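PDB 2CAL: rusticyanin from Thiobacillus ferrooxidans, which binds a single copper ion and carries electrons from cytochrome c552 to the A-type oxidase in the periplasm. Local coordinates for residues I88-P93 against G131-V136. The protein carries 1 engineered substitution. Residues are numbered along the deposited sequence; the frame is centred on the assembly and turned at random.
Sequences ITKKGP and GTYYYV
T89 and Y134 form an antiparallel hydrogen-bonded pair where strand 87-89 joins strand 131-136, in one sheet of the cupredoxin beta-sandwich. T89 N donates to Y134 O (2.9 Å), and Y134 N returns the bond to T89 O at 2.8 Å. One residue along, in the non-hydrogen-bonded pair I88-Y135, I88 CA lends a CA-H...O contact to Y134 O. Strand 87-89 ends at T89, and a water donates to both K90 O and T132 O, linking the two backbones past the last bridge.

The loop turns back over Y134. T89 OG1 lies anti to its own N (chi1 180°) and accepts from K91 N at 3.0 Å, closing an ST turn; it is also hydrogen-bonded to I101 O. G92 and P93 then come over one face of the Y134 ring in CH-pi contacts, G92 CA 3.6 Å from the ring centroid and P93 CD 4.1 Å. A leucine in place of Y134 would probably leave G92 and P93 without the flat aromatic face they rest on, freeing the loop to shift.

Apolar contacts finish the joint. The extended K90 chain runs alongside the Y133 ring, whose OH is bonded to T129 O, while I88 CG2 meets Y133 CB. Near the copper end, about 8 Å from the metal, the V136 side chain places CG2 3.8 Å from T89 CG2.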
ATOM      1  N   ILE A  88       7.737   1.355  -0.571  1.00 11.37           N
ATOM      2  CA  ILE A  88       8.213   1.201   0.800  1.00 11.82           C
ATOM      3  C   ILE A  88       9.631   1.780   0.905  1.00 10.80           C
ATOM      4  O   ILE A  88      10.492   1.452   0.094  1.00 12.11           O
ATOM      5  CB  ILE A  88       8.193  -0.282   1.254  1.00 11.71           C
ATOM      6  CG1 ILE A  88       6.770  -0.870   1.032  1.00 12.05           C
ATOM      7  CG2 ILE A  88       8.635  -0.435   2.686  1.00 12.80           C
ATOM      8  CD1 ILE A  88       6.675  -2.373   1.319  1.00 13.05           C
ATOM      9  N   THR A  89       9.837   2.552   1.960  1.00 11.23           N
ATOM     10  CA  THR A  89      11.097   3.271   2.219  1.00 11.78           C
ATOM     11  C   THR A  89      11.378   3.257   3.703  1.00 12.17           C
ATOM     12  O   THR A  89      10.479   3.108   4.530  1.00 12.41           O
ATOM     13  CB  THR A  89      10.966   4.712   1.694  1.00 12.61           C
ATOM     14  OG1 THR A  89      12.234   5.424   1.963  1.00 14.21           O
ATOM     15  CG2 THR A  89       9.831   5.481   2.326  1.00 13.47           C
ATOM     16  N   LYS A  90      12.664   3.453   4.055  1.00 12.30           N
ATOM     17  CA  LYS A  90      13.001   3.714   5.448  1.00 12.97           C
ATOM     18  C   LYS A  90      12.824   5.151   5.834  1.00 13.99           C
ATOM     19  O   LYS A  90      12.954   5.462   7.016  1.00 14.76           O
ATOM     20  CB  LYS A  90      14.441   3.228   5.757  1.00 14.23           C
ATOM     21  CG  LYS A  90      14.630   1.730   5.425  1.00 16.43           C
ATOM     22  CD  LYS A  90      15.998   1.198   5.894  1.00 19.28           C
ATOM     23  CE  LYS A  90      16.229  -0.201   5.343  1.00 20.42           C
ATOM     24  NZ  LYS A  90      17.435  -0.917   5.857  1.00 21.34           N
ATOM     25  N   LYS A  91      12.627   6.094   4.894  1.00 14.09           N
ATOM     26  CA  LYS A  91      12.508   7.527   5.198  1.00 15.02           C
ATOM     27  C   LYS A  91      11.114   7.881   5.730  1.00 14.23           C
ATOM     28  O   LYS A  91      10.138   7.533   5.061  1.00 14.81           O
ATOM     29  CB  LYS A  91      12.797   8.350   3.949  1.00 18.90           C
ATOM     30  CG  LYS A  91      12.442   9.823   4.069  1.00 26.26           C
ATOM     31  CD  LYS A  91      13.312  10.591   5.030  1.00 38.07           C
ATOM     32  CE  LYS A  91      12.762  11.918   5.494  1.00 45.27           C
ATOM     33  NZ  LYS A  91      11.597  12.507   4.759  1.00 41.02           N
ATOM     34  N   GLY A  92      11.027   8.540   6.863  1.00 16.27           N
ATOM     35  CA  GLY A  92       9.783   8.896   7.505  1.00 16.52           C
ATOM     36  C   GLY A  92       9.369  10.328   7.141  1.00 14.25           C
ATOM     37  O   GLY A  92      10.089  11.071   6.474  1.00 16.16           O
ATOM     38  N   PRO A  93       8.173  10.687   7.606  1.00 14.31           N
ATOM     39  CA  PRO A  93       7.617  12.022   7.336  1.00 14.77           C
ATOM     40  C   PRO A  93       8.285  13.112   8.138  1.00 15.45           C
ATOM     41  O   PRO A  93       9.008  12.811   9.095  1.00 17.16           O
ATOM     42  CB  PRO A  93       6.153  11.812   7.767  1.00 17.48           C
ATOM     43  CG  PRO A  93       6.263  10.815   8.914  1.00 16.00           C
ATOM     44  CD  PRO A  93       7.247   9.815   8.398  1.00 15.03           C
ATOM     45  N   GLY A 131      12.954  -3.598  11.514  1.00 13.57           N
ATOM     46  CA  GLY A 131      13.084  -2.158  11.526  1.00 14.91           C
ATOM     47  C   GLY A 131      11.758  -1.506  11.211  1.00 12.60           C
ATOM     48  O   GLY A 131      10.728  -2.172  11.062  1.00 15.62           O
ATOM     49  N   THR A 132      11.790  -0.204  11.123  1.00 13.11           N
ATOM     50  CA  THR A 132      10.638   0.641  10.793  1.00 13.54           C
ATOM     51  C   THR A 132      10.720   1.094   9.350  1.00 14.00           C
ATOM     52  O   THR A 132      11.790   1.496   8.886  1.00 13.17           O
ATOM     53  CB  THR A 132      10.565   1.850  11.755  1.00 15.49           C
ATOM     54  OG1 THR A 132      10.461   1.287  13.053  1.00 18.86           O
ATOM     55  CG2 THR A 132       9.373   2.756  11.479  1.00 16.10           C
ATOM     56  N   TYR A 133       9.605   0.995   8.647  1.00 13.64           N
ATOM     57  CA  TYR A 133       9.455   1.439   7.273  1.00 11.99           C
ATOM     58  C   TYR A 133       8.175   2.243   7.154  1.00 11.29           C
ATOM     59  O   TYR A 133       7.376   2.352   8.046  1.00 12.46           O
ATOM     60  CB  TYR A 133       9.417   0.250   6.323  1.00 13.01           C
ATOM     61  CG  TYR A 133      10.536  -0.759   6.443  1.00 12.27           C
ATOM     62  CD1 TYR A 133      10.588  -1.782   7.397  1.00 13.49           C
ATOM     63  CD2 TYR A 133      11.615  -0.699   5.570  1.00 12.97           C
ATOM     64  CE1 TYR A 133      11.626  -2.679   7.483  1.00 13.82           C
ATOM     65  CE2 TYR A 133      12.663  -1.606   5.635  1.00 14.32           C
ATOM     66  CZ  TYR A 133      12.662  -2.611   6.605  1.00 13.61           C
ATOM     67  OH  TYR A 133      13.719  -3.487   6.653  1.00 15.28           O
ATOM     68  N   TYR A 134       8.036   2.860   5.957  1.00 12.33           N
ATOM     69  CA  TYR A 134       6.868   3.689   5.624  1.00 12.42           C
ATOM     70  C   TYR A 134       6.455   3.249   4.222  1.00 10.79           C
ATOM     71  O   TYR A 134       7.297   3.019   3.354  1.00 12.19           O
ATOM     72  CB  TYR A 134       7.182   5.186   5.694  1.00 12.84           C
ATOM     73  CG  TYR A 134       7.655   5.553   7.081  1.00 13.87           C
ATOM     74  CD1 TYR A 134       6.757   5.958   8.062  1.00 14.40           C
ATOM     75  CD2 TYR A 134       9.002   5.413   7.435  1.00 14.91           C
ATOM     76  CE1 TYR A 134       7.224   6.257   9.335  1.00 17.80           C
ATOM     77  CE2 TYR A 134       9.450   5.701   8.706  1.00 17.35           C
ATOM     78  CZ  TYR A 134       8.550   6.129   9.662  1.00 18.72           C
ATOM     79  OH  TYR A 134       8.992   6.431  10.960  1.00 23.58           O
ATOM     80  N   TYR A 135       5.120   3.179   4.015  1.00 11.59           N
ATOM     81  CA  TYR A 135       4.578   2.984   2.659  1.00 10.60           C
ATOM     82  C   TYR A 135       4.054   4.349   2.235  1.00 11.36           C
ATOM     83  O   TYR A 135       3.332   5.022   2.950  1.00 11.65           O
ATOM     84  CB  TYR A 135       3.512   1.898   2.554  1.00 10.89           C
ATOM     85  CG  TYR A 135       2.348   1.954   3.507  1.00 11.01           C
ATOM     86  CD1 TYR A 135       2.408   1.478   4.829  1.00 10.87           C
ATOM     87  CD2 TYR A 135       1.147   2.499   3.089  1.00 12.28           C
ATOM     88  CE1 TYR A 135       1.324   1.547   5.675  1.00 11.65           C
ATOM     89  CE2 TYR A 135       0.050   2.557   3.936  1.00 13.52           C
ATOM     90  CZ  TYR A 135       0.119   2.068   5.238  1.00 11.65           C
ATOM     91  OH  TYR A 135      -0.988   2.177   6.033  1.00 13.13           O
ATOM     92  N   VAL A 136       4.479   4.798   1.041  1.00 11.51           N
ATOM     93  CA  VAL A 136       4.315   6.166   0.581  1.00 11.34           C
ATOM     94  C   VAL A 136       3.897   6.175  -0.874  1.00 11.79           C
ATOM     95  O   VAL A 136       4.360   5.397  -1.712  1.00 13.10           O
ATOM     96  CB  VAL A 136       5.659   6.909   0.757  1.00 12.86           C
ATOM     97  CG1 VAL A 136       5.621   8.399   0.433  1.00 15.85           C
ATOM     98  CG2 VAL A 136       6.245   6.779   2.176  1.00 13.32           C
TER
HETATM   99  O   HOH W   1      12.908   3.976   9.369  1.00 17.44           O